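Uncharacterized protein (Ruminococcus gnavus, PDB 4QAN) is of unknown function but has a cystatin-like fold, is a divergent member of the NTF2-like superfamily, and can bind a magnesium ion. Local coordinates at residues 26-31 with 118-123; 141-146 with 173-178; 146-151 with 155-160. All coordinates share one frame; numbering follows the deposited sequence.

Interaction 1 (26-31 with 118-123)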
loop_
_atom_site.group_PDB
_atom_site.type_symbol
_atom_site.label_atom_id
_atom_site.label_comp_id
_atom_site.label_asym_id
_atom_site.label_seq_id
_atom_site.Cartn_x
_atom_site.Cartn_y
_atom_site.Cartn_z
ATOM N N GLU A 26 -19.317 14.584 -10.723
ATOM C CA GLU A 26 -20.095 14.882 -9.527
ATOM C C GLU A 26 -19.761 13.830 -8.497
ATOM O O GLU A 26 -19.599 12.657 -8.846
ATOM C CB GLU A 26 -21.593 14.834 -9.835
ATOM C CG GLU A 26 -22.442 15.654 -8.877
ATOM C CD GLU A 26 -22.349 17.150 -9.140
ATOM O OE1 GLU A 26 -21.597 17.560 -10.052
ATOM O OE2 GLU A 26 -23.035 17.923 -8.436
ATOM N N GLU A 27 -19.668 14.233 -7.232
ATOM C CA GLU A 27 -19.335 13.286 -6.164
ATOM C C GLU A 27 -20.403 12.181 -6.009
ATOM O O GLU A 27 -20.085 11.064 -5.605
ATOM C CB GLU A 27 -19.044 14.000 -4.824
ATOM C CG GLU A 27 -20.234 14.626 -4.101
ATOM C CD GLU A 27 -20.199 16.145 -4.084
ATOM O OE1 GLU A 27 -20.173 16.758 -5.176
ATOM O OE2 GLU A 27 -20.217 16.726 -2.974
ATOM N N GLU A 28 -21.655 12.472 -6.357
ATOM C CA GLU A 28 -22.718 11.470 -6.234
ATOM C C GLU A 28 -22.439 10.253 -7.127
ATOM O O GLU A 28 -22.599 9.112 -6.693
ATOM C CB GLU A 28 -24.102 12.071 -6.547
ATOM C CG GLU A 28 -25.249 11.219 -6.019
ATOM C CD GLU A 28 -26.612 11.865 -6.193
ATOM O OE1 GLU A 28 -27.050 12.044 -7.350
ATOM O OE2 GLU A 28 -27.258 12.180 -5.168
ATOM N N GLU A 29 -22.001 10.510 -8.359
ATOM C CA GLU A 29 -21.696 9.449 -9.324
ATOM C C GLU A 29 -20.635 8.531 -8.764
ATOM O O GLU A 29 -20.790 7.316 -8.786
ATOM C CB GLU A 29 -21.163 10.026 -10.633
ATOM C CG GLU A 29 -22.102 10.960 -11.375
ATOM C CD GLU A 29 -21.382 11.698 -12.494
ATOM O OE1 GLU A 29 -20.189 11.379 -12.737
ATOM O OE2 GLU A 29 -22.000 12.589 -13.125
ATOM N N ALA A 30 -19.557 9.134 -8.272
ATOM C CA ALA A 30 -18.451 8.397 -7.654
ATOM C C ALA A 30 -18.925 7.512 -6.491
ATOM O O ALA A 30 -18.465 6.380 -6.333
ATOM C CB ALA A 30 -17.388 9.371 -7.176
ATOM N N VAL A 31 -19.859 8.028 -5.695
ATOM C CA VAL A 31 -20.416 7.282 -4.569
ATOM C C VAL A 31 -21.206 6.076 -5.063
ATOM O O VAL A 31 -21.041 4.968 -4.539
ATOM C CB VAL A 31 -21.337 8.162 -3.706
ATOM C CG1 VAL A 31 -22.091 7.324 -2.674
ATOM C CG2 VAL A 31 -20.536 9.262 -3.028
ATOM N N LEU A 118 -31.131 4.399 -0.731
ATOM C CA LEU A 118 -32.282 5.184 -0.273
ATOM C C LEU A 118 -32.009 6.677 -0.389
ATOM O O LEU A 118 -32.849 7.437 -0.870
ATOM C CB LEU A 118 -32.623 4.841 1.174
ATOM C CG LEU A 118 -32.782 3.352 1.486
ATOM C CD1 LEU A 118 -33.048 3.162 2.971
ATOM C CD2 LEU A 118 -33.878 2.711 0.649
ATOM N N GLU A 119 -30.830 7.092 0.063
ATOM C CA GLU A 119 -30.425 8.488 -0.006
ATOM C C GLU A 119 -28.915 8.631 0.114
ATOM O O GLU A 119 -28.245 7.813 0.740
ATOM C CB GLU A 119 -31.113 9.284 1.105
ATOM C CG GLU A 119 -30.622 10.715 1.271
ATOM C CD GLU A 119 -31.516 11.543 2.169
ATOM O OE1 GLU A 119 -32.403 10.964 2.838
ATOM O OE2 GLU A 119 -31.330 12.776 2.207
ATOM N N ILE A 120 -28.396 9.682 -0.508
ATOM C CA ILE A 120 -27.014 10.098 -0.346
ATOM C C ILE A 120 -27.073 11.546 0.113
ATOM O O ILE A 120 -27.562 12.400 -0.624
ATOM C CB ILE A 120 -26.242 10.003 -1.679
ATOM C CG1 ILE A 120 -26.116 8.543 -2.114
ATOM C CG2 ILE A 120 -24.856 10.621 -1.553
ATOM C CD1 ILE A 120 -25.607 8.370 -3.528
ATOM N N ALA A 121 -26.593 11.821 1.324
ATOM C CA ALA A 121 -26.672 13.167 1.897
ATOM C C ALA A 121 -25.286 13.753 2.134
ATOM O O ALA A 121 -24.390 13.046 2.570
ATOM C CB ALA A 121 -27.460 13.134 3.196
ATOM N N GLU A 122 -25.121 15.045 1.850
ATOM C CA GLU A 122 -23.855 15.742 2.081
ATOM C C GLU A 122 -23.757 16.204 3.525
ATOM O O GLU A 122 -24.485 17.094 3.928
ATOM C CB GLU A 122 -23.710 16.958 1.152
ATOM C CG GLU A 122 -23.380 16.608 -0.295
ATOM C CD GLU A 122 -22.957 17.811 -1.125
ATOM O OE1 GLU A 122 -22.216 18.682 -0.611
ATOM O OE2 GLU A 122 -23.357 17.876 -2.307
ATOM N N LYS A 123 -22.847 15.613 4.295
ATOM C CA LYS A 123 -22.667 15.982 5.707
ATOM C C LYS A 123 -22.308 17.470 5.842
ATOM O O LYS A 123 -21.625 18.023 4.982
ATOM C CB LYS A 123 -21.590 15.105 6.356
ATOM C CG LYS A 123 -21.917 14.681 7.774
ATOM C CD LYS A 123 -20.869 13.736 8.333
ATOM C CE LYS A 123 -19.650 14.500 8.816
ATOM N NZ LYS A 123 -18.623 13.597 9.402
#

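Interaction 2 (141-146 with 173-178)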
loop_
_atom_site.group_PDB
_atom_site.type_symbol
_atom_site.label_atom_id
_atom_site.label_comp_id
_atom_site.label_asym_id
_atom_site.label_seq_id
_atom_site.Cartn_x
_atom_site.Cartn_y
_atom_site.Cartn_z
ATOM N N VAL A 141 -13.055 18.268 -0.642
ATOM C CA VAL A 141 -13.422 17.044 0.063
ATOM C C VAL A 141 -14.898 17.133 0.399
ATOM O O VAL A 141 -15.377 18.172 0.850
ATOM C CB VAL A 141 -12.601 16.842 1.359
ATOM C CG1 VAL A 141 -13.238 15.799 2.268
ATOM C CG2 VAL A 141 -11.184 16.423 1.020
ATOM N N SER A 142 -15.626 16.050 0.173
ATOM C CA SER A 142 -17.048 16.004 0.515
ATOM C C SER A 142 -17.340 14.746 1.327
ATOM O O SER A 142 -17.170 13.634 0.831
ATOM C CB SER A 142 -17.898 16.031 -0.746
ATOM O OG SER A 142 -19.240 15.748 -0.426
ATOM N N GLU A 143 -17.748 14.936 2.581
ATOM C CA GLU A 143 -18.098 13.830 3.469
ATOM C C GLU A 143 -19.574 13.518 3.308
ATOM O O GLU A 143 -20.418 14.361 3.595
ATOM C CB GLU A 143 -17.796 14.180 4.925
ATOM C CG GLU A 143 -16.359 13.917 5.342
ATOM C CD GLU A 143 -16.128 14.220 6.814
ATOM O OE1 GLU A 143 -16.387 15.376 7.215
ATOM O OE2 GLU A 143 -15.693 13.310 7.565
ATOM N N LEU A 144 -19.877 12.311 2.838
ATOM C CA LEU A 144 -21.249 11.921 2.546
ATOM C C LEU A 144 -21.738 10.849 3.489
ATOM O O LEU A 144 -20.998 9.936 3.848
ATOM C CB LEU A 144 -21.393 11.428 1.102
ATOM C CG LEU A 144 -21.128 12.498 0.033
ATOM C CD1 LEU A 144 -19.705 12.391 -0.489
ATOM C CD2 LEU A 144 -22.118 12.396 -1.117
ATOM N N GLU A 145 -22.992 10.999 3.902
ATOM C CA GLU A 145 -23.718 9.974 4.623
ATOM C C GLU A 145 -24.579 9.246 3.607
ATOM O O GLU A 145 -25.305 9.880 2.837
ATOM C CB GLU A 145 -24.622 10.602 5.680
ATOM C CG GLU A 145 -23.913 11.480 6.699
ATOM C CD GLU A 145 -24.877 12.068 7.713
ATOM O OE1 GLU A 145 -26.098 12.093 7.438
ATOM O OE2 GLU A 145 -24.419 12.506 8.789
ATOM N N ILE A 146 -24.516 7.919 3.615
ATOM C CA ILE A 146 -25.217 7.120 2.617
ATOM C C ILE A 146 -26.173 6.161 3.314
ATOM O O ILE A 146 -25.761 5.383 4.165
ATOM C CB ILE A 146 -24.213 6.344 1.745
ATOM C CG1 ILE A 146 -23.200 7.308 1.121
ATOM C CG2 ILE A 146 -24.914 5.546 0.654
ATOM C CD1 ILE A 146 -21.923 6.632 0.692
ATOM N N LEU A 173 -13.936 4.669 2.212
ATOM C CA LEU A 173 -15.262 4.045 2.307
ATOM C C LEU A 173 -15.795 4.119 3.736
ATOM O O LEU A 173 -16.866 3.594 4.035
ATOM C CB LEU A 173 -15.193 2.573 1.874
ATOM C CG LEU A 173 -15.279 2.311 0.372
ATOM C CD1 LEU A 173 -13.976 2.646 -0.350
ATOM C CD2 LEU A 173 -15.667 0.859 0.149
ATOM N N LYS A 174 -14.991 4.722 4.610
ATOM C CA LYS A 174 -15.351 5.003 5.983
ATOM C C LYS A 174 -14.957 6.445 6.317
ATOM O O LYS A 174 -14.003 6.995 5.765
ATOM C CB LYS A 174 -14.649 4.012 6.904
ATOM C CG LYS A 174 -15.017 2.575 6.579
ATOM C CD LYS A 174 -14.636 1.620 7.696
ATOM C CE LYS A 174 -13.148 1.366 7.750
ATOM N NZ LYS A 174 -12.772 0.780 9.060
ATOM N N GLU A 175 -15.710 7.044 7.224
ATOM C CA GLU A 175 -15.567 8.452 7.607
ATOM C C GLU A 175 -14.115 8.830 7.870
ATOM O O GLU A 175 -13.363 8.042 8.415
ATOM C CB GLU A 175 -16.371 8.679 8.882
ATOM C CG GLU A 175 -16.899 10.076 9.081
ATOM C CD GLU A 175 -17.838 10.129 10.272
ATOM O OE1 GLU A 175 -17.381 9.794 11.387
ATOM O OE2 GLU A 175 -19.024 10.483 10.088
ATOM N N GLY A 176 -13.730 10.041 7.483
ATOM C CA GLY A 176 -12.388 10.553 7.741
ATOM C C GLY A 176 -11.370 10.118 6.702
ATOM O O GLY A 176 -11.711 9.864 5.541
ATOM N N LEU A 177 -10.112 10.037 7.128
ATOM C CA LEU A 177 -9.025 9.647 6.262
ATOM C C LEU A 177 -8.925 8.137 6.186
ATOM O O LEU A 177 -9.184 7.431 7.171
ATOM C CB LEU A 177 -7.686 10.198 6.783
ATOM C CG LEU A 177 -7.432 11.706 6.763
ATOM C CD1 LEU A 177 -6.006 11.983 7.216
ATOM C CD2 LEU A 177 -7.671 12.322 5.385
ATOM N N LEU A 178 -8.506 7.657 5.019
ATOM C CA LEU A 178 -8.210 6.241 4.792
ATOM C C LEU A 178 -7.372 5.607 5.915
ATOM O O LEU A 178 -7.580 4.448 6.259
ATOM C CB LEU A 178 -7.484 6.073 3.461
ATOM C CG LEU A 178 -7.142 4.652 3.011
ATOM C CD1 LEU A 178 -8.401 3.818 2.830
ATOM C CD2 LEU A 178 -6.317 4.681 1.727
#

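Interaction 3 (146-151 with 155-160)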
loop_
_atom_site.group_PDB
_atom_site.type_symbol
_atom_site.label_atom_id
_atom_site.label_comp_id
_atom_site.label_asym_id
_atom_site.label_seq_id
_atom_site.Cartn_x
_atom_site.Cartn_y
_atom_site.Cartn_z
ATOM N N ILE A 146 -24.516 7.919 3.615
ATOM C CA ILE A 146 -25.217 7.120 2.617
ATOM C C ILE A 146 -26.173 6.161 3.314
ATOM O O ILE A 146 -25.761 5.383 4.165
ATOM C CB ILE A 146 -24.213 6.344 1.745
ATOM C CG1 ILE A 146 -23.200 7.308 1.121
ATOM C CG2 ILE A 146 -24.914 5.546 0.654
ATOM C CD1 ILE A 146 -21.923 6.632 0.692
ATOM N N TYR A 147 -27.449 6.232 2.953
ATOM C CA TYR A 147 -28.462 5.352 3.520
ATOM C C TYR A 147 -28.827 4.287 2.496
ATOM O O TYR A 147 -29.311 4.596 1.407
ATOM C CB TYR A 147 -29.702 6.155 3.952
ATOM C CG TYR A 147 -29.385 7.182 5.019
ATOM C CD1 TYR A 147 -29.437 6.850 6.369
ATOM C CD2 TYR A 147 -28.995 8.478 4.678
ATOM C CE1 TYR A 147 -29.127 7.783 7.350
ATOM C CE2 TYR A 147 -28.682 9.418 5.651
ATOM C CZ TYR A 147 -28.749 9.065 6.988
ATOM O OH TYR A 147 -28.438 9.983 7.968
ATOM N N VAL A 148 -28.580 3.034 2.851
ATOM C CA VAL A 148 -28.907 1.912 1.985
ATOM C C VAL A 148 -29.825 0.930 2.698
ATOM O O VAL A 148 -30.039 1.042 3.901
ATOM C CB VAL A 148 -27.639 1.179 1.506
ATOM C CG1 VAL A 148 -26.713 2.153 0.787
ATOM C CG2 VAL A 148 -26.921 0.492 2.666
ATOM N N LYS A 149 -30.351 -0.032 1.941
ATOM C CA LYS A 149 -31.276 -1.034 2.465
ATOM C C LYS A 149 -30.910 -2.435 1.976
ATOM O O LYS A 149 -30.669 -2.629 0.782
ATOM C CB LYS A 149 -32.697 -0.691 2.032
ATOM C CG LYS A 149 -33.710 -1.787 2.303
ATOM C CD LYS A 149 -35.085 -1.388 1.813
ATOM C CE LYS A 149 -36.079 -2.516 2.004
ATOM N NZ LYS A 149 -37.414 -2.137 1.474
ATOM N N CYS A 150 -30.872 -3.401 2.899
ATOM C CA CYS A 150 -30.603 -4.805 2.559
ATOM C C CYS A 150 -31.604 -5.731 3.245
ATOM O O CYS A 150 -31.413 -6.114 4.396
ATOM C CB CYS A 150 -29.180 -5.194 2.945
ATOM S SG CYS A 150 -27.920 -4.134 2.196
ATOM N N GLY A 151 -32.664 -6.088 2.520
ATOM C CA GLY A 151 -33.746 -6.914 3.059
ATOM C C GLY A 151 -34.724 -6.053 3.831
ATOM O O GLY A 151 -35.342 -5.148 3.271
ATOM N N TYR A 155 -29.053 0.585 6.599
ATOM C CA TYR A 155 -27.754 0.975 7.183
ATOM C C TYR A 155 -27.324 2.366 6.714
ATOM O O TYR A 155 -27.733 2.821 5.642
ATOM C CB TYR A 155 -26.657 -0.042 6.831
ATOM C CG TYR A 155 -27.013 -1.483 7.117
ATOM C CD1 TYR A 155 -27.629 -2.269 6.148
ATOM C CD2 TYR A 155 -26.735 -2.060 8.349
ATOM C CE1 TYR A 155 -27.958 -3.588 6.398
ATOM C CE2 TYR A 155 -27.061 -3.380 8.610
ATOM C CZ TYR A 155 -27.670 -4.139 7.631
ATOM O OH TYR A 155 -27.999 -5.449 7.875
ATOM N N ARG A 156 -26.516 3.043 7.529
ATOM C CA ARG A 156 -25.886 4.296 7.122
ATOM C C ARG A 156 -24.406 4.034 6.891
ATOM O O ARG A 156 -23.766 3.335 7.679
ATOM C CB ARG A 156 -26.080 5.412 8.167
ATOM C CG ARG A 156 -25.293 6.689 7.854
ATOM C CD ARG A 156 -25.682 7.892 8.707
ATOM N NE ARG A 156 -25.558 7.647 10.143
ATOM C CZ ARG A 156 -24.408 7.587 10.815
ATOM N NH1 ARG A 156 -23.238 7.745 10.202
ATOM N NH2 ARG A 156 -24.426 7.354 12.121
ATOM N N LEU A 157 -23.865 4.583 5.807
ATOM C CA LEU A 157 -22.431 4.496 5.546
ATOM C C LEU A 157 -21.867 5.903 5.460
ATOM O O LEU A 157 -22.598 6.844 5.180
ATOM C CB LEU A 157 -22.154 3.744 4.247
ATOM C CG LEU A 157 -22.958 2.466 3.986
ATOM C CD1 LEU A 157 -22.906 2.094 2.513
ATOM C CD2 LEU A 157 -22.444 1.326 4.841
ATOM N N GLY A 158 -20.569 6.042 5.710
ATOM C CA GLY A 158 -19.895 7.324 5.558
ATOM C C GLY A 158 -18.732 7.197 4.604
ATOM O O GLY A 158 -17.764 6.519 4.912
ATOM N N PHE A 159 -18.828 7.824 3.435
ATOM C CA PHE A 159 -17.696 7.885 2.506
ATOM C C PHE A 159 -17.082 9.287 2.498
ATOM O O PHE A 159 -17.801 10.305 2.548
ATOM C CB PHE A 159 -18.109 7.529 1.060
ATOM C CG PHE A 159 -18.593 6.109 0.856
ATOM C CD1 PHE A 159 -18.537 5.146 1.866
ATOM C CD2 PHE A 159 -19.070 5.724 -0.392
ATOM C CE1 PHE A 159 -18.983 3.854 1.648
ATOM C CE2 PHE A 159 -19.517 4.425 -0.617
ATOM C CZ PHE A 159 -19.472 3.491 0.402
ATOM N N THR A 160 -15.751 9.329 2.415
ATOM C CA THR A 160 -15.025 10.557 2.130
ATOM C C THR A 160 -14.662 10.591 0.640
ATOM O O THR A 160 -13.813 9.828 0.172
ATOM C CB THR A 160 -13.751 10.678 2.978
ATOM O OG1 THR A 160 -14.080 10.536 4.366
ATOM C CG2 THR A 160 -13.070 12.018 2.744
#

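Interaction 1 (26-31 with 118-123)
Ile120 meets Glu28 and Val31 in a helix-on-sheet contact, where the first turn of helix 27-39 lies against strand 116-122. The apolar part is small and centred on one methyl: Ile120 CD1 touches Val31 CG1 tip to tip at 3.8 Å, and the same methyl reaches the Glu28 methylene CG at 3.8 Å. Glu28 suits this half-covered place because its aliphatic stem packs while its carboxylate runs on to a salt bridge with Lys197; with CG anti to the backbone N (chi1 -162°), the stem leans over toward the isoleucine. Here the helix crosses an antiparallel sheet, as in cystatin-like folds, with 133° between the directions of segments 27-31 and 118-122. Earlier on the strand, Leu118 and Glu119 both face Tyr147 in a classic beta bulge. At the more exposed margin two acids approach: Glu27 OE2 lies 3.4 Å from Glu122 OE2, the chains crossing at about a right angle and the carboxylate planes 36° apart. No hydrogen bond joins them, and their like charges would be expected to disfavour full ionisation of both. Glu27 OE2 is hydrogen-bonded with Ser142 OG of strand 140-150, which holds it beside the sheet.

Interaction 2 (141-146 with 173-178)
Glu143 reaches from strand 140-150 to Glu175 and Gly176 in the loop that follows strand 167-172, and its carboxylate oxygen OE2 makes the whole contact. The closer-packed part is on the strand side, where the buried Glu143 side chain also touches Arg128 and Leu132 of helix 126-135. With chi1 at -85°, CG stands beside the backbone N, and the extended chain carries OE2 to 3.8 Å from Glu175 CG and 3.8 Å from Gly176 N. The latter distance is too long for a hydrogen bond, so the amide is merely near. Gly176 suits the bend with its positive phi of 84°, and its carbonyl is tied to strand 153-164 by a hydrogen bond with Thr160 OG1. The other side is loose: Glu175 is exposed, the Glu143 and Glu175 side chains cross at about a right angle, their carboxylate planes 61° apart, and Glu175 OE2 lies 5.0 Å from Glu143 OE2. Lys123 NZ forms long, weak ion pairs with both acids. Even with Arg128 also against Glu143, the repulsion of the two acids is probably only partly offset, and no direct bond joins the loop to strand 140-150.

Interaction 3 (146-151 with 155-160)
One face of the Phe159 ring is covered by Ile146 CD1, a CH-pi contact in which the methyl sits over the ring but displaced toward its rim; the modelled spacing is shorter than carbons allow, so its exact closeness is doubtful. Tyr147 has Arg156 CG over one face. These two side chains run side by side in the same direction, Arg156 CD passing 3.5 Å from Tyr147 OH, while the guanidinium plane is turned 70° from the ring and therefore does not stack on it. Tyr155 is met at its edge: Cys150 CB lies in the ring plane, 4.0 Å from Tyr155 CE1, and Cys150 SG makes an oblique sulfur-aromatic approach. Tyr155 turns this edge to the cysteine with CG beside its backbone N (chi1 -51°).

The two backbones pair as an antiparallel beta hairpin, with Tyr147 and Arg156 on one face and Ile146, Val148, Tyr155 and Leu157 on the other. Ile146 and Leu157 are a hydrogen-bonded pair, with Ile146 N to Leu157 O at 2.7 Å and Leu157 N to Ile146 O at 2.6 Å. Val148 and Tyr155 form the next such pair, with both N-to-O bonds 2.9 Å long, and Tyr147 faces Arg156 in the non-hydrogen-bonded pair between them. Branched Ile146 and Val148 suit the extended strand on the buried face, whereas Tyr147 and Arg156 are partly exposed, where a phenol and a guanidinium can remain near water. Helix 27-39 covers the buried face, Leu35 touching Ile146 and Leu157, and Met34 and Val31 touching Phe159. With an alanine at Phe159, Met34 and Val31 would probably lose the ring they pack on, and a gap would open between helix and sheet. Along the sheet, strand 116-122 bonds to Tyr147, and strand 187-188 bonds to Arg156.

In the fold
All three contacts belong to one antiparallel sheet and its coverings. Interaction 3 is its framework, buried and mainly apolar in its side chains, joining strands 140-150 and 153-164 through backbone bonds. Interaction 1 lays a helix on that face: Val31 CG1 packs on Ile146 CD1, so the helix touches both neighbouring strands, but the contact is only partly buried, with acids at its exposed end. Interaction 2 uses strand 140-150 as interaction 3 does, yet it is small and polar, setting buried Glu143 before exposed Glu175; it closes the chain segment in which interaction 3 is nested. Ser142 of strand 140-150 bonds Glu27 of interaction 1, and Lys123, just after strand 116-122, pairs weakly with both acids of interaction 2.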